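Local coordinates for protein Rv1364c/MT1410 (Mycobacterium tuberculosis, PDB 3KE6) that probably acts in sigma-factor regulation, joining a manganese-binding PP2C-like, presumed phosphatase domain to a presumed anti-sigma-factor kinase domain of the histidine kinase-like ATPase family, at residues D234-L239 / V249-M254; H300-F305 / A336-R341. All coordinates share one frame; numbering follows the deposited sequence.

Contact 1: residues D234-L239 / V249-M254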
ATOM      1  N   ASP A 234     -16.090   1.935   5.012  1.00 55.67           N
ATOM      2  CA  ASP A 234     -17.443   2.405   5.336  1.00 56.04           C
ATOM      3  C   ASP A 234     -18.044   3.304   4.264  1.00 56.11           C
ATOM      4  O   ASP A 234     -19.238   3.215   3.967  1.00 55.93           O
ATOM      5  CB  ASP A 234     -17.476   3.107   6.701  1.00 56.15           C
ATOM      6  CG  ASP A 234     -17.229   2.153   7.849  1.00 57.16           C
ATOM      7  OD1 ASP A 234     -17.656   0.983   7.749  1.00 60.14           O
ATOM      8  OD2 ASP A 234     -16.609   2.565   8.850  1.00 58.50           O
ATOM      9  N   THR A 235     -17.219   4.175   3.698  1.00 56.36           N
ATOM     10  CA  THR A 235     -17.623   4.954   2.541  1.00 56.49           C
ATOM     11  C   THR A 235     -18.236   4.054   1.483  1.00 56.66           C
ATOM     12  O   THR A 235     -19.382   4.261   1.070  1.00 56.86           O
ATOM     13  CB  THR A 235     -16.428   5.675   1.915  1.00 56.43           C
ATOM     14  OG1 THR A 235     -16.191   6.897   2.619  1.00 55.93           O
ATOM     15  CG2 THR A 235     -16.691   5.980   0.459  1.00 56.97           C
ATOM     16  N   LEU A 236     -17.482   3.043   1.065  1.00 56.63           N
ATOM     17  CA  LEU A 236     -17.892   2.220  -0.077  1.00 56.93           C
ATOM     18  C   LEU A 236     -19.161   1.399   0.184  1.00 57.03           C
ATOM     19  O   LEU A 236     -20.008   1.266  -0.699  1.00 56.59           O
ATOM     20  CB  LEU A 236     -16.746   1.318  -0.538  1.00 56.66           C
ATOM     21  CG  LEU A 236     -16.944   0.632  -1.897  1.00 56.83           C
ATOM     22  CD1 LEU A 236     -15.665   0.667  -2.717  1.00 56.98           C
ATOM     23  CD2 LEU A 236     -17.450  -0.817  -1.728  1.00 57.30           C
ATOM     24  N   GLU A 237     -19.297   0.886   1.404  1.00 57.36           N
ATOM     25  CA  GLU A 237     -20.411  -0.005   1.760  1.00 57.62           C
ATOM     26  C   GLU A 237     -21.722   0.734   2.074  1.00 57.35           C
ATOM     27  O   GLU A 237     -22.801   0.179   1.873  1.00 57.04           O
ATOM     28  CB  GLU A 237     -19.996  -0.938   2.909  1.00 57.57           C
ATOM     29  CG  GLU A 237     -18.874  -1.917   2.485  1.00 58.75           C
ATOM     30  CD  GLU A 237     -18.072  -2.476   3.660  1.00 59.53           C
ATOM     31  OE1 GLU A 237     -18.702  -3.048   4.592  1.00 63.49           O
ATOM     32  OE2 GLU A 237     -16.817  -2.347   3.638  1.00 61.04           O
ATOM     33  N   LEU A 238     -21.636   1.973   2.550  1.00 57.11           N
ATOM     34  CA  LEU A 238     -22.822   2.821   2.659  1.00 56.95           C
ATOM     35  C   LEU A 238     -23.228   3.356   1.278  1.00 56.93           C
ATOM     36  O   LEU A 238     -24.411   3.353   0.935  1.00 56.78           O
ATOM     37  CB  LEU A 238     -22.607   3.970   3.648  1.00 56.58           C
ATOM     38  CG  LEU A 238     -22.609   3.545   5.117  1.00 56.47           C
ATOM     39  CD1 LEU A 238     -22.006   4.612   6.024  1.00 55.98           C
ATOM     40  CD2 LEU A 238     -24.013   3.204   5.560  1.00 56.79           C
ATOM     41  N   LEU A 239     -22.259   3.799   0.479  1.00 56.99           N
ATOM     42  CA  LEU A 239     -22.566   4.264  -0.879  1.00 57.15           C
ATOM     43  C   LEU A 239     -23.299   3.206  -1.714  1.00 57.34           C
ATOM     44  O   LEU A 239     -24.151   3.550  -2.534  1.00 57.71           O
ATOM     45  CB  LEU A 239     -21.310   4.703  -1.639  1.00 57.04           C
ATOM     46  CG  LEU A 239     -20.680   6.081  -1.407  1.00 56.62           C
ATOM     47  CD1 LEU A 239     -19.901   6.476  -2.659  1.00 56.14           C
ATOM     48  CD2 LEU A 239     -21.688   7.159  -1.057  1.00 54.37           C
ATOM     49  N   VAL A 249     -15.922  -1.284  -9.564  1.00 50.24           N
ATOM     50  CA  VAL A 249     -15.709  -0.252  -8.543  1.00 49.70           C
ATOM     51  C   VAL A 249     -14.391  -0.504  -7.808  1.00 49.18           C
ATOM     52  O   VAL A 249     -14.099  -1.624  -7.362  1.00 48.92           O
ATOM     53  CB  VAL A 249     -16.868  -0.160  -7.505  1.00 49.68           C
ATOM     54  CG1 VAL A 249     -16.678   1.063  -6.586  1.00 48.42           C
ATOM     55  CG2 VAL A 249     -18.205  -0.069  -8.205  1.00 49.25           C
ATOM     56  N   THR A 250     -13.592   0.552  -7.709  1.00 48.10           N
ATOM     57  CA  THR A 250     -12.278   0.462  -7.135  1.00 47.95           C
ATOM     58  C   THR A 250     -12.074   1.710  -6.344  1.00 47.28           C
ATOM     59  O   THR A 250     -12.304   2.806  -6.853  1.00 46.99           O
ATOM     60  CB  THR A 250     -11.185   0.361  -8.225  1.00 48.30           C
ATOM     61  OG1 THR A 250     -11.567  -0.617  -9.203  1.00 47.91           O
ATOM     62  CG2 THR A 250      -9.843  -0.029  -7.608  1.00 47.17           C
ATOM     63  N   LEU A 251     -11.686   1.539  -5.087  1.00 46.75           N
ATOM     64  CA  LEU A 251     -11.386   2.658  -4.207  1.00 46.77           C
ATOM     65  C   LEU A 251     -10.032   2.395  -3.538  1.00 46.47           C
ATOM     66  O   LEU A 251      -9.785   1.320  -2.996  1.00 45.47           O
ATOM     67  CB  LEU A 251     -12.505   2.840  -3.190  1.00 46.43           C
ATOM     68  CG  LEU A 251     -12.284   3.858  -2.078  1.00 46.56           C
ATOM     69  CD1 LEU A 251     -12.026   5.247  -2.627  1.00 43.18           C
ATOM     70  CD2 LEU A 251     -13.492   3.845  -1.177  1.00 46.56           C
ATOM     71  N   LEU A 252      -9.139   3.367  -3.645  1.00 46.79           N
ATOM     72  CA  LEU A 252      -7.782   3.218  -3.153  1.00 47.03           C
ATOM     73  C   LEU A 252      -7.489   4.446  -2.344  1.00 47.25           C
ATOM     74  O   LEU A 252      -7.448   5.542  -2.894  1.00 47.54           O
ATOM     75  CB  LEU A 252      -6.799   3.098  -4.311  1.00 46.62           C
ATOM     76  CG  LEU A 252      -5.332   3.143  -3.907  1.00 47.07           C
ATOM     77  CD1 LEU A 252      -4.934   1.850  -3.139  1.00 44.28           C
ATOM     78  CD2 LEU A 252      -4.499   3.346  -5.145  1.00 46.62           C
ATOM     79  N   ALA A 253      -7.317   4.268  -1.037  1.00 47.80           N
ATOM     80  CA  ALA A 253      -7.242   5.396  -0.114  1.00 47.71           C
ATOM     81  C   ALA A 253      -5.916   5.362   0.591  1.00 48.37           C
ATOM     82  O   ALA A 253      -5.396   4.287   0.905  1.00 48.11           O
ATOM     83  CB  ALA A 253      -8.352   5.324   0.889  1.00 47.87           C
ATOM     84  N   MET A 254      -5.361   6.545   0.820  1.00 49.18           N
ATOM     85  CA  MET A 254      -4.178   6.673   1.627  1.00 49.97           C
ATOM     86  C   MET A 254      -4.223   7.908   2.501  1.00 49.58           C
ATOM     87  O   MET A 254      -4.628   8.966   2.054  1.00 49.36           O
ATOM     88  CB  MET A 254      -2.934   6.632   0.744  1.00 50.77           C
ATOM     89  CG  MET A 254      -2.451   7.928   0.225  1.00 56.61           C
ATOM     90  SD  MET A 254      -1.298   8.690   1.382  1.00 69.81           S
ATOM     91  CE  MET A 254      -0.694   9.964   0.273  1.00 55.75           C
TER
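Leu236 of helix 227-241 lies flank to flank with Leu251 of strand 249-256, the two side chains running in opposite senses so that each reaches toward the other's backbone. In both leucines CG stands anti to the backbone N (chi1 -168° in Leu236, 173° in Leu251), which extends the isobutyl groups across the gap. Leu236 CD1 thereby comes to rest 3.9 Å from Leu251 CB, while Leu251 CD2 lies 4.2 Å from Leu236 CB. The same methyl of Leu236 also meets Val249, with CD1 4.0 Å from Val249 CG1, and so bridges two residues that point to the same side of the strand. Thr235 crosses Leu251 at about a right angle and offers its methyl, CG2, to Leu251 CD2. Threonine suits this buried place because its OG1 is hydrogen-bonded to Leu231 O one turn back, leaving CG2 for the apolar side. Leucines can span the 10.2 Å between the segment axes, whose directions differ by 153°; the shorter, β-branched Val249 keeps its methyl close to the strand, where Leu236 CD1 reaches it. Tyr186 and Leu184 on strand 182-186 also pack against Leu251. Such apolar helix-on-sheet packing is characteristic of the PP2C fold, a β-sandwich covered by helices.

Contact 2: residues H300-F305 / A336-R341; sequences HAISEF and ASVIDR
Val338 pushes its branched side chain against Ile302 and Phe305, residues one turn apart on the helix, in the α/β sandwich of the histidine kinase-like ATPase (Bergerat) fold. Here helix 292-312 lies on one face of the sheet, its segment running almost parallel to the strand, at 6° with the axes 8.9 Å apart. The bump on the strand is the valine's isopropyl group; the hollow on the helix lies between Ile302 and the base of Phe305. Val338 CG2 enters it, 3.9 Å from Ile302 CG2 and 3.7 Å from Phe305 CB. Two residues earlier the shapes reverse: Ala336 is small and leaves a shallow dip, into which Ile302 lowers its far end, with CD1 3.4 Å from Ala336 CB. The longer isoleucine thus reaches the small alanine, and the compact valine fits between Ile302 and Phe305. Val277 and Leu281 of helix 273-288 also pack on Ile302, and Met360 and Ala361 of helix 358-362 on Phe305. In Phe305, chi1 (-70°) sets CG anti to the carbonyl carbon, and chi2 (-19°) turns the ring so that its edge meets the valine: Val338 CG2 lies near the ring plane, 3.7 Å from Phe305 CD2, whereas Ala301 O sits 3.5 Å above one face, offset toward the rim.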
ATOM      1  N   HIS A 300       8.201 -14.431  15.096  1.00 51.71           N
ATOM      2  CA  HIS A 300       8.766 -15.784  15.156  1.00 51.45           C
ATOM      3  C   HIS A 300      10.274 -15.726  14.909  1.00 51.62           C
ATOM      4  O   HIS A 300      11.065 -16.213  15.720  1.00 50.80           O
ATOM      5  CB  HIS A 300       8.071 -16.666  14.119  1.00 50.71           C
ATOM      6  CG  HIS A 300       8.392 -18.119  14.219  1.00 50.17           C
ATOM      7  ND1 HIS A 300       7.589 -19.080  13.648  1.00 50.62           N
ATOM      8  CD2 HIS A 300       9.451 -18.779  14.747  1.00 46.92           C
ATOM      9  CE1 HIS A 300       8.128 -20.274  13.837  1.00 48.81           C
ATOM     10  NE2 HIS A 300       9.257 -20.121  14.507  1.00 46.04           N
ATOM     11  N   ALA A 301      10.672 -15.084  13.813  1.00 52.18           N
ATOM     12  CA  ALA A 301      12.104 -15.054  13.420  1.00 52.62           C
ATOM     13  C   ALA A 301      12.949 -14.438  14.517  1.00 53.00           C
ATOM     14  O   ALA A 301      13.907 -15.025  14.986  1.00 54.20           O
ATOM     15  CB  ALA A 301      12.306 -14.292  12.119  1.00 51.00           C
ATOM     16  N   ILE A 302      12.558 -13.263  14.952  1.00 53.55           N
ATOM     17  CA  ILE A 302      13.377 -12.496  15.878  1.00 54.48           C
ATOM     18  C   ILE A 302      13.411 -13.154  17.232  1.00 54.54           C
ATOM     19  O   ILE A 302      14.472 -13.192  17.861  1.00 55.63           O
ATOM     20  CB  ILE A 302      12.892 -11.034  15.952  1.00 55.26           C
ATOM     21  CG1 ILE A 302      13.093 -10.393  14.564  1.00 57.96           C
ATOM     22  CG2 ILE A 302      13.618 -10.256  17.016  1.00 53.34           C
ATOM     23  CD1 ILE A 302      13.102  -8.891  14.585  1.00 56.99           C
ATOM     24  N   SER A 303      12.275 -13.693  17.671  1.00 53.38           N
ATOM     25  CA  SER A 303      12.220 -14.423  18.916  1.00 52.63           C
ATOM     26  C   SER A 303      13.234 -15.567  18.881  1.00 52.04           C
ATOM     27  O   SER A 303      13.946 -15.810  19.841  1.00 51.89           O
ATOM     28  CB  SER A 303      10.802 -14.956  19.133  1.00 53.36           C
ATOM     29  OG  SER A 303      10.675 -15.631  20.385  1.00 57.43           O
ATOM     30  N   GLU A 304      13.331 -16.257  17.751  1.00 51.59           N
ATOM     31  CA  GLU A 304      14.236 -17.392  17.671  1.00 50.70           C
ATOM     32  C   GLU A 304      15.698 -16.935  17.659  1.00 50.32           C
ATOM     33  O   GLU A 304      16.567 -17.591  18.270  1.00 50.12           O
ATOM     34  CB  GLU A 304      13.890 -18.312  16.492  1.00 50.06           C
ATOM     35  CG  GLU A 304      12.746 -19.311  16.793  1.00 47.61           C
ATOM     36  CD  GLU A 304      13.028 -20.253  17.982  1.00 51.74           C
ATOM     37  OE1 GLU A 304      13.779 -21.248  17.800  1.00 52.68           O
ATOM     38  OE2 GLU A 304      12.479 -20.024  19.097  1.00 50.75           O
ATOM     39  N   PHE A 305      15.962 -15.797  17.024  1.00 49.50           N
ATOM     40  CA  PHE A 305      17.301 -15.225  17.031  1.00 49.04           C
ATOM     41  C   PHE A 305      17.721 -14.889  18.447  1.00 48.50           C
ATOM     42  O   PHE A 305      18.854 -15.126  18.831  1.00 47.80           O
ATOM     43  CB  PHE A 305      17.359 -13.932  16.222  1.00 49.28           C
ATOM     44  CG  PHE A 305      17.232 -14.109  14.735  1.00 48.96           C
ATOM     45  CD1 PHE A 305      17.465 -15.313  14.123  1.00 44.64           C
ATOM     46  CD2 PHE A 305      16.905 -12.998  13.931  1.00 54.08           C
ATOM     47  CE1 PHE A 305      17.357 -15.432  12.738  1.00 51.72           C
ATOM     48  CE2 PHE A 305      16.789 -13.104  12.541  1.00 48.48           C
ATOM     49  CZ  PHE A 305      17.017 -14.323  11.943  1.00 49.95           C
ATOM     50  N   ALA A 336      15.593  -6.054  10.206  1.00 49.87           N
ATOM     51  CA  ALA A 336      15.852  -6.216  11.613  1.00 50.27           C
ATOM     52  C   ALA A 336      17.157  -6.931  11.814  1.00 50.49           C
ATOM     53  O   ALA A 336      17.585  -7.707  10.948  1.00 50.74           O
ATOM     54  CB  ALA A 336      14.730  -7.003  12.273  1.00 50.41           C
ATOM     55  N   SER A 337      17.778  -6.686  12.967  1.00 49.55           N
ATOM     56  CA  SER A 337      18.988  -7.397  13.305  1.00 49.25           C
ATOM     57  C   SER A 337      19.040  -7.704  14.771  1.00 49.13           C
ATOM     58  O   SER A 337      18.610  -6.920  15.602  1.00 48.86           O
ATOM     59  CB  SER A 337      20.242  -6.611  12.918  1.00 49.42           C
ATOM     60  OG  SER A 337      20.199  -5.284  13.393  1.00 48.99           O
ATOM     61  N   VAL A 338      19.594  -8.870  15.058  1.00 48.62           N
ATOM     62  CA  VAL A 338      19.798  -9.324  16.390  1.00 48.15           C
ATOM     63  C   VAL A 338      21.287  -9.569  16.483  1.00 48.01           C
ATOM     64  O   VAL A 338      21.801 -10.473  15.838  1.00 47.08           O
ATOM     65  CB  VAL A 338      18.991 -10.588  16.642  1.00 48.24           C
ATOM     66  CG1 VAL A 338      19.269 -11.147  18.048  1.00 44.25           C
ATOM     67  CG2 VAL A 338      17.522 -10.279  16.431  1.00 46.79           C
ATOM     68  N   ILE A 339      21.975  -8.716  17.245  1.00 48.26           N
ATOM     69  CA  ILE A 339      23.431  -8.796  17.387  1.00 49.17           C
ATOM     70  C   ILE A 339      23.752  -9.242  18.797  1.00 49.33           C
ATOM     71  O   ILE A 339      23.248  -8.655  19.757  1.00 49.69           O
ATOM     72  CB  ILE A 339      24.099  -7.437  17.127  1.00 48.99           C
ATOM     73  CG1 ILE A 339      23.750  -6.948  15.730  1.00 48.23           C
ATOM     74  CG2 ILE A 339      25.597  -7.554  17.322  1.00 47.36           C
ATOM     75  CD1 ILE A 339      24.417  -5.642  15.334  1.00 49.13           C
ATOM     76  N   ASP A 340      24.569 -10.275  18.932  1.00 50.10           N
ATOM     77  CA  ASP A 340      24.976 -10.734  20.262  1.00 51.91           C
ATOM     78  C   ASP A 340      26.488 -10.929  20.338  1.00 52.24           C
ATOM     79  O   ASP A 340      27.183 -10.779  19.346  1.00 51.30           O
ATOM     80  CB  ASP A 340      24.216 -12.010  20.667  1.00 51.93           C
ATOM     81  CG  ASP A 340      24.649 -13.260  19.861  1.00 54.62           C
ATOM     82  OD1 ASP A 340      25.688 -13.862  20.218  1.00 55.41           O
ATOM     83  OD2 ASP A 340      23.932 -13.653  18.895  1.00 57.40           O
ATOM     84  N   ARG A 341      26.990 -11.269  21.520  1.00 54.39           N
ATOM     85  CA  ARG A 341      28.446 -11.344  21.739  1.00 56.61           C
ATOM     86  C   ARG A 341      29.110 -12.670  21.324  1.00 58.46           C
ATOM     87  O   ARG A 341      30.219 -12.992  21.764  1.00 59.32           O
ATOM     88  CB  ARG A 341      28.781 -10.957  23.177  1.00 56.30           C
ATOM     89  CG  ARG A 341      28.549  -9.466  23.407  1.00 56.56           C
ATOM     90  CD  ARG A 341      29.405  -8.915  24.499  1.00 57.55           C
ATOM     91  NE  ARG A 341      28.870  -9.263  25.805  1.00 60.46           N
ATOM     92  CZ  ARG A 341      28.159  -8.457  26.594  1.00 59.14           C
ATOM     93  NH1 ARG A 341      27.879  -7.211  26.240  1.00 56.14           N
ATOM     94  NH2 ARG A 341      27.748  -8.912  27.772  1.00 59.95           N
TER

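Overall arrangement
Contact 1 lies in the phosphatase-like part of the chain and contact 2 in the ATPase-like part, on opposite sides of the chain's centre. Their centres are 40 Å apart and their nearest atoms about 24 Å, so neither touches the other. They nevertheless share a sheet: strand 36-43 pairs with strand 249-256 of contact 1 and with strand 376-391, which in turn pairs with strand 333-340 of contact 2. Contact 1 is the one close to the metal site, the side chain of Val249 being about 8 Å from a manganese ion; Asp247, two residues earlier, binds manganese together with Asp71 and Asp188.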